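Local structure of glucose-resistance amylase regulator (Weissella paramesenteroides ATCC 33313, 4RK6) at residues D169-Y172 with E173-Y176. The protein binds glucose and probably acts as a DNA-binding transcriptional regulator of the LacI family. Residues are numbered along the deposited sequence; the frame is centred on the assembly and turned at random.
Sequences DHSY and ETGY. With GLC (alpha-D-glucopyranose), chain C.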
loop_
_atom_site.group_PDB
_atom_site.type_symbol
_atom_site.label_atom_id
_atom_site.label_comp_id
_atom_site.label_asym_id
_atom_site.label_seq_id
_atom_site.Cartn_x
_atom_site.Cartn_y
_atom_site.Cartn_z
ATOM N N ASP A 169 -12.222 12.725 2.709
ATOM C CA ASP A 169 -11.375 11.563 2.953
ATOM C C ASP A 169 -9.968 11.792 2.419
ATOM O O ASP A 169 -9.700 12.829 1.810
ATOM C CB ASP A 169 -12.017 10.291 2.376
ATOM C CG ASP A 169 -12.077 10.265 0.859
ATOM O OD1 ASP A 169 -11.175 10.784 0.171
ATOM O OD2 ASP A 169 -13.034 9.644 0.347
ATOM N N HIS A 170 -9.091 10.808 2.639
ATOM C CA HIS A 170 -7.658 10.964 2.348
ATOM C C HIS A 170 -7.279 10.385 0.981
ATOM O O HIS A 170 -6.114 10.027 0.769
ATOM C CB HIS A 170 -6.831 10.198 3.389
ATOM C CG HIS A 170 -6.975 10.695 4.783
ATOM N ND1 HIS A 170 -6.544 11.943 5.180
ATOM C CD2 HIS A 170 -7.443 10.081 5.898
ATOM C CE1 HIS A 170 -6.776 12.095 6.470
ATOM N NE2 HIS A 170 -7.326 10.979 6.927
ATOM N N SER A 171 -8.238 10.285 0.060
ATOM C CA SER A 171 -8.005 9.612 -1.217
ATOM C C SER A 171 -7.367 10.497 -2.289
ATOM O O SER A 171 -7.450 11.715 -2.268
ATOM C CB SER A 171 -9.323 9.037 -1.763
ATOM O OG SER A 171 -10.197 10.061 -2.236
ATOM N N TYR A 172 -6.750 9.828 -3.259
ATOM C CA TYR A 172 -6.297 10.455 -4.488
ATOM C C TYR A 172 -7.423 11.263 -5.149
ATOM O O TYR A 172 -7.213 12.382 -5.581
ATOM C CB TYR A 172 -5.810 9.370 -5.425
ATOM C CG TYR A 172 -5.485 9.838 -6.826
ATOM C CD1 TYR A 172 -4.221 10.319 -7.140
ATOM C CD2 TYR A 172 -6.429 9.752 -7.850
ATOM C CE1 TYR A 172 -3.912 10.725 -8.432
ATOM C CE2 TYR A 172 -6.135 10.170 -9.141
ATOM C CZ TYR A 172 -4.873 10.655 -9.429
ATOM O OH TYR A 172 -4.567 11.062 -10.703
ATOM N N GLU A 173 -8.603 10.659 -5.218
ATOM C CA GLU A 173 -9.744 11.276 -5.872
ATOM C C GLU A 173 -10.123 12.600 -5.207
ATOM O O GLU A 173 -10.442 13.567 -5.884
ATOM C CB GLU A 173 -10.935 10.313 -5.845
ATOM C CG GLU A 173 -10.793 9.127 -6.811
ATOM C CD GLU A 173 -9.893 7.972 -6.332
ATOM O OE1 GLU A 173 -9.482 7.914 -5.137
ATOM O OE2 GLU A 173 -9.586 7.093 -7.181
ATOM N N THR A 174 -10.047 12.651 -3.880
ATOM C CA THR A 174 -10.338 13.896 -3.171
ATOM C C THR A 174 -9.332 14.979 -3.539
ATOM O O THR A 174 -9.690 16.135 -3.769
ATOM C CB THR A 174 -10.418 13.657 -1.663
ATOM O OG1 THR A 174 -11.594 12.878 -1.360
ATOM C CG2 THR A 174 -10.421 14.974 -0.872
ATOM N N GLY A 175 -8.054 14.636 -3.617
ATOM C CA GLY A 175 -7.104 15.627 -4.083
ATOM C C GLY A 175 -7.375 16.097 -5.509
ATOM O O GLY A 175 -7.277 17.286 -5.811
ATOM N N TYR A 176 -7.661 15.148 -6.388
ATOM C CA TYR A 176 -7.882 15.450 -7.793
ATOM C C TYR A 176 -9.110 16.339 -7.970
ATOM O O TYR A 176 -9.078 17.352 -8.698
ATOM C CB TYR A 176 -8.053 14.163 -8.592
ATOM C CG TYR A 176 -7.867 14.378 -10.077
ATOM C CD1 TYR A 176 -8.908 14.859 -10.868
ATOM C CD2 TYR A 176 -6.643 14.125 -10.694
ATOM C CE1 TYR A 176 -8.730 15.074 -12.227
ATOM C CE2 TYR A 176 -6.453 14.342 -12.046
ATOM C CZ TYR A 176 -7.506 14.820 -12.817
ATOM O OH TYR A 176 -7.319 15.057 -14.161
HETATM C C1 GLC C . -4.905 8.311 9.793
HETATM C C2 GLC C . -3.817 8.641 10.814
HETATM C C3 GLC C . -3.068 9.919 10.497
HETATM C C4 GLC C . -2.670 9.929 9.019
HETATM C C5 GLC C . -3.952 9.854 8.188
HETATM C C6 GLC C . -3.656 9.835 6.690
HETATM O O1 GLC C . -6.010 9.055 10.134
HETATM O O2 GLC C . -4.378 8.790 12.117
HETATM O O3 GLC C . -1.916 9.906 11.333
HETATM O O4 GLC C . -1.914 11.067 8.737
HETATM O O5 GLC C . -4.633 8.654 8.446
HETATM O O6 GLC C . -2.896 8.721 6.339
#
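Tyr172 and Tyr176, one helical turn apart, run side by side because both have CG anti to the backbone N (chi1 172° and -163°), which sends the two rings the same way. The hydroxyl end of Tyr172 comes against one ring carbon of its neighbour, Tyr172 OH lying 3.7 Å and Tyr172 CZ 4.1 Å from Tyr176 CD2. Their hydroxyls part company at helix 198-210, Tyr172 OH hydrogen-bonded to Asn206 ND2 and Tyr176 OH to Asp210 OD2, and Arg234 of the second subunit packs on both tyrosines. Glu173 bends at chi2 (79°), bringing OE1 back to 3.6 Å from Ser171 CB, a van der Waals approach. Thr174 reaches back to Asp169, its OG1 donating to Asp169 OD1 over 2.6 Å from well above the carboxylate plane. The same oxygen accepts from the backbone N of Ser171, an Asx turn, and from Ser171 OG at 2.7 Å on the syn side; three donors should hold the carboxylate against rotation and probably favour its charged form. Ser171 is the N-cap of helix 172-182, its OG accepting from Thr174 N at 3.1 Å. Its carbonyl O takes the bond from Gly175 N, and the first turn continues with Tyr176 N to Tyr172 O at 2.9 Å. In this periplasmic-binding-protein-like fold the cap follows strand 163-166, and the loop carrying it also delivers His170 to the sugar pocket: glucose C6 sits over the centre of the imidazole, 3.7 Å above its plane, while ND1 is hydrogen-bonded to Thr196 OG1.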